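Local coordinates for 5,10-methylenetetrahydrofolate dehydrogenase (Bombyx mori, PDB 5ZF1), which probably oxidises 5,10-methylenetetrahydrofolate to 5,10-methenyltetrahydrofolate with NADP+ as cofactor, a step of folate-dependent one-carbon metabolism, at residues 80-85 against 94-99; 36-41 against 76-81; 204-209 against 222-227. All blocks are in the same frame, centred on the assembly; numbering follows the deposited sequence. Where two conformers were deposited one is given.

Interaction 1. Residues 80-85 against 94-99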
loop_
_atom_site.group_PDB
_atom_site.type_symbol
_atom_site.label_atom_id
_atom_site.label_comp_id
_atom_site.label_asym_id
_atom_site.label_seq_id
_atom_site.Cartn_x
_atom_site.Cartn_y
_atom_site.Cartn_z
ATOM N N SER B 80 8.644 26.587 -4.048
ATOM C CA SER B 80 9.600 27.189 -4.973
ATOM C C SER B 80 11.027 26.767 -4.653
ATOM O O SER B 80 11.824 26.512 -5.563
ATOM C CB SER B 80 9.479 28.712 -4.947
ATOM O OG SER B 80 10.502 29.301 -5.729
ATOM N N GLU B 81 11.373 26.696 -3.370
ATOM C CA GLU B 81 12.719 26.278 -3.001
ATOM C C GLU B 81 12.935 24.797 -3.283
ATOM O O GLU B 81 14.033 24.387 -3.678
ATOM C CB GLU B 81 12.984 26.589 -1.529
ATOM C CG GLU B 81 14.313 26.046 -0.999
ATOM C CD GLU B 81 15.517 26.883 -1.417
ATOM O OE1 GLU B 81 15.673 27.164 -2.625
ATOM O OE2 GLU B 81 16.311 27.262 -0.531
ATOM N N ILE B 82 11.901 23.976 -3.089
ATOM C CA ILE B 82 12.028 22.555 -3.398
ATOM C C ILE B 82 12.250 22.356 -4.890
ATOM O O ILE B 82 13.122 21.580 -5.304
ATOM C CB ILE B 82 10.794 21.788 -2.888
ATOM C CG1 ILE B 82 10.884 21.630 -1.371
ATOM C CG2 ILE B 82 10.668 20.433 -3.577
ATOM C CD1 ILE B 82 9.534 21.472 -0.689
ATOM N N GLN B 83 11.487 23.070 -5.724
ATOM C CA GLN B 83 11.639 22.903 -7.166
ATOM C C GLN B 83 13.015 23.347 -7.638
ATOM O O GLN B 83 13.566 22.759 -8.574
ATOM C CB GLN B 83 10.537 23.658 -7.917
ATOM C CG GLN B 83 10.486 23.362 -9.425
ATOM C CD GLN B 83 10.224 21.885 -9.758
ATOM O OE1 GLN B 83 9.771 21.109 -8.916
ATOM N NE2 GLN B 83 10.502 21.503 -10.999
ATOM N N ASN B 84 13.595 24.368 -6.997
ATOM C CA ASN B 84 14.974 24.746 -7.300
ATOM C C ASN B 84 15.949 23.628 -6.947
ATOM O O ASN B 84 16.876 23.332 -7.712
ATOM C CB ASN B 84 15.345 26.025 -6.551
ATOM C CG ASN B 84 14.755 27.267 -7.194
ATOM O OD1 ASN B 84 13.754 27.196 -7.909
ATOM N ND2 ASN B 84 15.375 28.415 -6.939
ATOM N N LEU B 85 15.773 23.013 -5.774
ATOM C CA LEU B 85 16.620 21.883 -5.399
ATOM C C LEU B 85 16.395 20.699 -6.328
ATOM O O LEU B 85 17.342 19.957 -6.633
ATOM C CB LEU B 85 16.347 21.493 -3.947
ATOM C CG LEU B 85 16.733 22.534 -2.895
ATOM C CD1 LEU B 85 16.140 22.191 -1.540
ATOM C CD2 LEU B 85 18.255 22.640 -2.794
ATOM N N ILE B 94 16.754 15.370 -1.024
ATOM C CA ILE B 94 16.035 16.480 -0.419
ATOM C C ILE B 94 15.155 15.927 0.687
ATOM O O ILE B 94 14.398 14.974 0.463
ATOM C CB ILE B 94 15.169 17.241 -1.439
ATOM C CG1 ILE B 94 16.028 17.843 -2.552
ATOM C CG2 ILE B 94 14.343 18.313 -0.718
ATOM C CD1 ILE B 94 15.281 18.052 -3.878
ATOM N N LEU B 95 15.256 16.521 1.872
ATOM C CA LEU B 95 14.397 16.205 3.003
ATOM C C LEU B 95 13.728 17.479 3.492
ATOM O O LEU B 95 14.352 18.541 3.520
ATOM C CB LEU B 95 15.180 15.603 4.173
ATOM C CG LEU B 95 15.707 14.176 4.206
ATOM C CD1 LEU B 95 16.331 13.920 5.579
ATOM C CD2 LEU B 95 14.604 13.160 3.915
ATOM N N VAL B 96 12.469 17.368 3.891
ATOM C CA VAL B 96 11.787 18.433 4.623
ATOM C C VAL B 96 11.510 17.915 6.026
ATOM O O VAL B 96 10.850 16.883 6.198
ATOM C CB VAL B 96 10.499 18.877 3.912
ATOM C CG1 VAL B 96 9.811 19.991 4.696
ATOM C CG2 VAL B 96 10.828 19.356 2.510
ATOM N N GLN B 97 12.041 18.606 7.033
ATOM C CA GLN B 97 11.806 18.203 8.416
ATOM C C GLN B 97 10.319 18.311 8.739
ATOM O O GLN B 97 9.684 19.338 8.467
ATOM C CB GLN B 97 12.626 19.070 9.372
ATOM C CG GLN B 97 12.476 18.718 10.846
ATOM C CD GLN B 97 12.980 17.326 11.163
ATOM O OE1 GLN B 97 14.087 16.955 10.779
ATOM N NE2 GLN B 97 12.175 16.551 11.880
ATOM N N LEU B 98 9.775 17.261 9.364
ATOM C CA LEU B 98 8.333 17.038 9.357
ATOM C C LEU B 98 7.570 17.541 10.581
ATOM O O LEU B 98 6.679 16.843 11.083
ATOM C CB LEU B 98 8.044 15.547 9.167
ATOM C CG LEU B 98 6.712 15.322 8.463
ATOM C CD1 LEU B 98 6.662 16.224 7.241
ATOM C CD2 LEU B 98 6.526 13.866 8.091
ATOM N N PRO B 99 7.895 18.707 11.115
ATOM C CA PRO B 99 6.835 19.551 11.676
ATOM C C PRO B 99 6.737 20.859 10.907
ATOM O O PRO B 99 7.443 21.829 11.205
ATOM C CB PRO B 99 7.272 19.759 13.134
ATOM C CG PRO B 99 8.653 19.129 13.243
ATOM C CD PRO B 99 9.148 18.921 11.850
#

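Interaction 2. Residues 36-41 against 76-81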
loop_
_atom_site.group_PDB
_atom_site.type_symbol
_atom_site.label_atom_id
_atom_site.label_comp_id
_atom_site.label_asym_id
_atom_site.label_seq_id
_atom_site.Cartn_x
_atom_site.Cartn_y
_atom_site.Cartn_z
ATOM N N ARG B 36 20.146 17.888 1.220
ATOM C CA ARG B 36 19.711 19.193 1.703
ATOM C C ARG B 36 18.502 18.973 2.593
ATOM O O ARG B 36 17.525 18.349 2.168
ATOM C CB ARG B 36 19.365 20.122 0.543
ATOM C CG ARG B 36 20.496 20.301 -0.454
ATOM C CD ARG B 36 21.638 21.132 0.143
ATOM N NE ARG B 36 22.745 21.281 -0.801
ATOM C CZ ARG B 36 23.875 20.583 -0.756
ATOM N NH1 ARG B 36 24.075 19.683 0.200
ATOM N NH2 ARG B 36 24.812 20.794 -1.669
ATOM N N CYS B 37 18.574 19.461 3.825
ATOM C CA CYS B 37 17.490 19.334 4.790
ATOM C C CYS B 37 16.866 20.705 5.013
ATOM O O CYS B 37 17.541 21.620 5.500
ATOM C CB CYS B 37 17.996 18.757 6.114
ATOM S SG CYS B 37 18.790 17.131 5.988
ATOM N N ILE B 38 15.583 20.840 4.673
ATOM C CA ILE B 38 14.867 22.097 4.845
ATOM C C ILE B 38 14.210 22.094 6.216
ATOM O O ILE B 38 13.499 21.146 6.574
ATOM C CB ILE B 38 13.828 22.303 3.733
ATOM C CG1 ILE B 38 14.522 22.462 2.388
ATOM C CG2 ILE B 38 12.967 23.523 4.031
ATOM C CD1 ILE B 38 13.562 22.545 1.216
ATOM N N ILE B 39 14.469 23.150 6.982
ATOM C CA ILE B 39 13.969 23.346 8.339
ATOM C C ILE B 39 13.110 24.599 8.328
ATOM O O ILE B 39 13.601 25.686 8.001
ATOM C CB ILE B 39 15.112 23.507 9.357
ATOM C CG1 ILE B 39 15.623 22.168 9.855
ATOM C CG2 ILE B 39 14.630 24.268 10.573
ATOM C CD1 ILE B 39 14.658 21.504 10.804
ATOM N N VAL B 40 11.838 24.455 8.679
ATOM C CA VAL B 40 10.914 25.583 8.724
ATOM C C VAL B 40 10.573 25.841 10.185
ATOM O O VAL B 40 9.871 25.044 10.824
ATOM C CB VAL B 40 9.652 25.329 7.886
ATOM C CG1 VAL B 40 8.601 26.394 8.179
ATOM C CG2 VAL B 40 9.998 25.313 6.405
ATOM N N GLY B 41 11.070 26.952 10.716
ATOM C CA GLY B 41 10.785 27.328 12.083
ATOM C C GLY B 41 11.959 27.083 13.007
ATOM O O GLY B 41 13.065 26.721 12.594
ATOM N N GLU B 76 3.791 28.624 -1.195
ATOM C CA GLU B 76 4.369 28.913 -2.504
ATOM C C GLU B 76 5.877 29.121 -2.420
ATOM O O GLU B 76 6.607 28.759 -3.350
ATOM C CB GLU B 76 3.694 30.143 -3.121
ATOM C CG GLU B 76 2.199 29.986 -3.414
ATOM C CD GLU B 76 1.328 29.975 -2.160
ATOM O OE1 GLU B 76 1.857 30.200 -1.048
ATOM O OE2 GLU B 76 0.107 29.738 -2.288
ATOM N N GLN B 77 6.364 29.699 -1.319
ATOM C CA GLN B 77 7.803 29.884 -1.170
ATOM C C GLN B 77 8.507 28.560 -0.892
ATOM O O GLN B 77 9.606 28.321 -1.403
ATOM C CB GLN B 77 8.100 30.877 -0.049
ATOM C CG GLN B 77 7.736 32.314 -0.344
ATOM C CD GLN B 77 7.780 33.169 0.902
ATOM O OE1 GLN B 77 7.424 32.718 1.992
ATOM N NE2 GLN B 77 8.231 34.407 0.754
ATOM N N LEU B 78 7.903 27.699 -0.072
ATOM C CA LEU B 78 8.520 26.409 0.213
ATOM C C LEU B 78 8.590 25.551 -1.041
ATOM O O LEU B 78 9.635 24.962 -1.350
ATOM C CB LEU B 78 7.750 25.691 1.320
ATOM C CG LEU B 78 8.321 24.340 1.752
ATOM C CD1 LEU B 78 9.822 24.433 2.029
ATOM C CD2 LEU B 78 7.580 23.807 2.965
ATOM N N LEU B 79 7.487 25.477 -1.789
ATOM C CA LEU B 79 7.493 24.689 -3.016
ATOM C C LEU B 79 8.459 25.263 -4.042
ATOM O O LEU B 79 9.043 24.513 -4.829
ATOM C CB LEU B 79 6.081 24.604 -3.601
ATOM C CG LEU B 79 5.001 23.971 -2.721
ATOM C CD1 LEU B 79 3.672 23.935 -3.464
ATOM C CD2 LEU B 79 5.391 22.585 -2.255
ATOM N N SER B 80 8.644 26.587 -4.048
ATOM C CA SER B 80 9.600 27.189 -4.973
ATOM C C SER B 80 11.027 26.767 -4.653
ATOM O O SER B 80 11.824 26.512 -5.563
ATOM C CB SER B 80 9.479 28.712 -4.947
ATOM O OG SER B 80 10.502 29.301 -5.729
ATOM N N GLU B 81 11.373 26.696 -3.370
ATOM C CA GLU B 81 12.719 26.278 -3.001
ATOM C C GLU B 81 12.935 24.797 -3.283
ATOM O O GLU B 81 14.033 24.387 -3.678
ATOM C CB GLU B 81 12.984 26.589 -1.529
ATOM C CG GLU B 81 14.313 26.046 -0.999
ATOM C CD GLU B 81 15.517 26.883 -1.417
ATOM O OE1 GLU B 81 15.673 27.164 -2.625
ATOM O OE2 GLU B 81 16.311 27.262 -0.531
#

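Interaction 3. Residues 204-209 against 222-227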
loop_
_atom_site.group_PDB
_atom_site.type_symbol
_atom_site.label_atom_id
_atom_site.label_comp_id
_atom_site.label_asym_id
_atom_site.label_seq_id
_atom_site.Cartn_x
_atom_site.Cartn_y
_atom_site.Cartn_z
ATOM N N ASP B 204 -9.846 -6.532 23.555
ATOM C CA ASP B 204 -9.764 -7.987 23.693
ATOM C C ASP B 204 -9.283 -8.649 22.401
ATOM O O ASP B 204 -8.554 -9.655 22.443
ATOM C CB ASP B 204 -11.118 -8.554 24.123
ATOM C CG ASP B 204 -11.491 -8.159 25.547
ATOM O OD1 ASP B 204 -10.583 -8.035 26.405
ATOM O OD2 ASP B 204 -12.705 -7.986 25.811
ATOM N N LYS B 205 -9.672 -8.107 21.239
ATOM C CA LYS B 205 -9.178 -8.666 19.975
ATOM C C LYS B 205 -7.694 -8.391 19.796
ATOM O O LYS B 205 -6.953 -9.246 19.285
ATOM C CB LYS B 205 -9.943 -8.082 18.784
ATOM C CG LYS B 205 -11.456 -8.287 18.822
ATOM C CD LYS B 205 -11.817 -9.750 18.884
ATOM C CE LYS B 205 -13.136 -10.028 18.191
ATOM N NZ LYS B 205 -13.340 -11.491 18.020
ATOM N N LEU B 206 -7.251 -7.182 20.150
ATOM C CA LEU B 206 -5.827 -6.863 20.058
ATOM C C LEU B 206 -5.020 -7.823 20.912
ATOM O O LEU B 206 -4.001 -8.371 20.463
ATOM C CB LEU B 206 -5.564 -5.423 20.497
ATOM C CG LEU B 206 -4.069 -5.082 20.690
ATOM C CD1 LEU B 206 -3.368 -5.016 19.350
ATOM C CD2 LEU B 206 -3.871 -3.787 21.450
ATOM N N GLU B 207 -5.500 -8.089 22.126
ATOM C CA GLU B 207 -4.764 -8.978 23.016
ATOM C C GLU B 207 -4.693 -10.391 22.449
ATOM O O GLU B 207 -3.642 -11.041 22.523
ATOM C CB GLU B 207 -5.407 -8.967 24.402
ATOM C CG GLU B 207 -5.260 -7.622 25.100
ATOM C CD GLU B 207 -5.887 -7.616 26.479
ATOM O OE1 GLU B 207 -6.472 -8.648 26.871
ATOM O OE2 GLU B 207 -5.813 -6.568 27.156
ATOM N N ALA B 208 -5.787 -10.874 21.858
ATOM C CA ALA B 208 -5.775 -12.200 21.234
ATOM C C ALA B 208 -4.799 -12.252 20.055
ATOM O O ALA B 208 -4.055 -13.227 19.891
ATOM C CB ALA B 208 -7.187 -12.576 20.778
ATOM N N TYR B 209 -4.797 -11.223 19.205
ATOM C CA TYR B 209 -3.828 -11.232 18.105
ATOM C C TYR B 209 -2.396 -11.236 18.627
ATOM O O TYR B 209 -1.524 -11.921 18.067
ATOM C CB TYR B 209 -4.043 -10.027 17.203
ATOM C CG TYR B 209 -5.213 -10.104 16.236
ATOM C CD1 TYR B 209 -5.248 -11.029 15.209
ATOM C CD2 TYR B 209 -6.272 -9.188 16.341
ATOM C CE1 TYR B 209 -6.299 -11.055 14.307
ATOM C CE2 TYR B 209 -7.321 -9.204 15.453
ATOM C CZ TYR B 209 -7.336 -10.139 14.447
ATOM O OH TYR B 209 -8.369 -10.143 13.564
ATOM N N LEU B 222 -0.625 6.729 19.453
ATOM C CA LEU B 222 -1.585 6.692 20.544
ATOM C C LEU B 222 -1.118 5.713 21.616
ATOM O O LEU B 222 -0.484 4.700 21.307
ATOM C CB LEU B 222 -2.961 6.275 20.022
ATOM C CG LEU B 222 -3.568 7.279 19.040
ATOM C CD1 LEU B 222 -4.734 6.669 18.276
ATOM C CD2 LEU B 222 -4.007 8.541 19.770
ATOM N N PRO B 223 -1.408 5.989 22.888
ATOM C CA PRO B 223 -0.883 5.129 23.956
ATOM C C PRO B 223 -1.422 3.713 23.873
ATOM O O PRO B 223 -2.626 3.476 23.997
ATOM C CB PRO B 223 -1.344 5.833 25.242
ATOM C CG PRO B 223 -1.749 7.217 24.819
ATOM C CD PRO B 223 -2.236 7.084 23.415
ATOM N N LYS B 224 -0.531 2.768 23.618
ATOM C CA LYS B 224 -0.815 1.355 23.781
ATOM C C LYS B 224 0.078 0.822 24.890
ATOM O O LYS B 224 1.069 1.451 25.276
ATOM C CB LYS B 224 -0.579 0.582 22.477
ATOM C CG LYS B 224 -1.279 -0.764 22.436
ATOM C CD LYS B 224 -2.791 -0.575 22.327
ATOM C CE LYS B 224 -3.142 0.230 21.078
ATOM N NZ LYS B 224 -4.347 -0.284 20.366
ATOM N N LEU B 225 -0.286 -0.335 25.428
ATOM C CA LEU B 225 0.559 -0.987 26.416
ATOM C C LEU B 225 0.617 -2.468 26.079
ATOM O O LEU B 225 -0.409 -3.155 26.103
ATOM C CB LEU B 225 0.050 -0.754 27.839
ATOM C CG LEU B 225 1.012 -1.245 28.924
ATOM C CD1 LEU B 225 2.421 -0.712 28.674
ATOM C CD2 LEU B 225 0.520 -0.841 30.311
ATOM N N ILE B 226 1.811 -2.946 25.739
ATOM C CA ILE B 226 2.047 -4.377 25.597
ATOM C C ILE B 226 2.386 -4.912 26.981
ATOM O O ILE B 226 3.413 -4.552 27.554
ATOM C CB ILE B 226 3.172 -4.675 24.600
ATOM C CG1 ILE B 226 2.862 -4.059 23.236
ATOM C CG2 ILE B 226 3.345 -6.172 24.461
ATOM C CD1 ILE B 226 1.578 -4.549 22.635
ATOM N N LYS B 227 1.522 -5.755 27.519
ATOM C CA LYS B 227 1.745 -6.386 28.810
ATOM C C LYS B 227 2.204 -7.822 28.616
ATOM O O LYS B 227 2.007 -8.424 27.559
ATOM C CB LYS B 227 0.474 -6.357 29.660
ATOM C CG LYS B 227 -0.286 -5.049 29.609
ATOM C CD LYS B 227 -1.470 -5.093 30.568
ATOM C CE LYS B 227 -2.794 -4.808 29.866
ATOM N NZ LYS B 227 -3.196 -5.863 28.889
#

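Interaction 1. Residues 80-85 against 94-99
Ile94, near the start of strand 93-96, pushes its CD1 methyl against the root of Leu85 on helix 75-87, with Ile94 CD1 reaching Leu85 CB at 3.6 Å. Ile94 CG1 follows at 3.9 Å from Leu85 CB, and Ile94 CD1 also lies 3.8 Å from the backbone carbon Leu85 C, so the isoleucine tip rests on the base of the leucine rather than on its branched end. Ile94 CG1 stands anti to the carbonyl carbon (chi1 -61°), and with chi2 at 154° the chain runs out from the strand to the helix. One turn back on the helix, Ile82 CD1 meets Val96 CG2 at 4.0 Å, the two side chains crossing at about a right angle. The strand runs nearly antiparallel to the helix, at 162°, with the axes 10.1 Å apart. Val109 of helix 106-112 touches both Ile82 and Val96, and Ile38 of the neighbouring strand touches both Ile82 and Leu85, extending the apolar layer between sheet and helix. No hydrogen bond or charge crosses between the segments: buried aliphatic carbon meets aliphatic carbon, and the contact relies on shape and exclusion of water.

Interaction 2. Residues 36-41 against 76-81
Leu78 holds its CG anti to the backbone N (chi1 -178°), which sends its two methyls from helix 75-87 toward strand 34-40, where Ile38 and Val40 lie. On the strand, Ile38 has CG1 anti to the carbonyl carbon (chi1 -65°) and CG2 anti to the backbone N; the two branches thereby part and serve different residues of the helix. Ile38 CG2 meets Leu78 CD1 at 3.8 Å, the two side chains meeting at a slant. The longer branch is extended at chi2, and Ile38 CD1 comes within 4.2 Å of Glu81 CG in the glutamate conformer given. Leu78 turns its other methyl to Val40, with Leu78 CD2 to Val40 CG2 a looser 4.5 Å. Ile38 and Val40, two positions apart, thus present the same face of the strand to one leucine. This is one layer of an alpha/beta fold: strand 34-40 is the middle of three parallel strands, and helix 75-87 packs along it, nearly antiparallel, at 171° with the axes 11.2 Å apart, as the helix of a beta-alpha-beta crossover from strand 63-69 to strand 93-96. On the reverse face of the sheet, Ile39 packs on His47 and Val50 of helix 44-60. The carboxylate of Glu81 plays no polar part between the segments; in the same conformer its OE2 forms a salt bridge with Arg69, while its CG helps cover Ile38. Further along the strand, Val40 is only partly buried and also touches Ile73, just before the helix, and Pro101, in the loop after strand 93-96.

Interaction 3. Residues 204-209 against 222-227
Leu206 and Lys224 meet tip to tip in the closely packed half of this contact, Leu206 CD2 lying 3.5 Å from Lys224 CD. Leu206 CD2 is also 3.7 Å from Lys224 NZ, because the lysine chain bends at chi2 and chi3 (70° and 58°) and folds round the leucine end instead of extending past it. Both side chains also touch Ile164 of strand 160-164, and Leu206 is buried. An alanine in place of Lys224 would take away the chain that covers Leu206 CD2, and this methyl would probably be left with little cover from the 222-227 segment. The other half is looser and polar: Glu207 and Lys227, both partly exposed, form a salt bridge with Lys227 NZ 3.2 Å from Glu207 OE2. As a hydrogen bond it is weak, and a long ion pair to Asp229 gives the ammonium a second, also weak, partner. Glu207 reaches it with an extended chain, whereas Lys227 bends near its end. The loop after strand 215-218 packs here on helix 203-211, which joins strands 193-197 and 215-218 of a parallel sheet, the kind of layer expected of the Rossmann-type NAD(P)-binding domain of this dehydrogenase family.

How the interactions relate
Interactions 1 and 2 are two parts of one layer, their centres 4 Å apart, and share Ser80 and Glu81 on helix 75-87. The helix bridges adjacent strands, 93-96 and 34-40, which are joined by probable backbone hydrogen bonds of 2.9 Å from Leu95 O to Ile38 N and from Leu95 N to Arg36 O. Leu85 CD1 and Ile38 CD1, 3.8 Å apart, make the two apolar patches continuous. Interaction 3 lies in the NAD(P)-binding domain, its centre about 37 Å from that of interaction 1 and 39 Å from that of interaction 2; nearest atoms are about 15 and 23 Å apart respectively. There the Lys224 side chain is about 6 Å from a bound sulfate, probably a crystallisation ion.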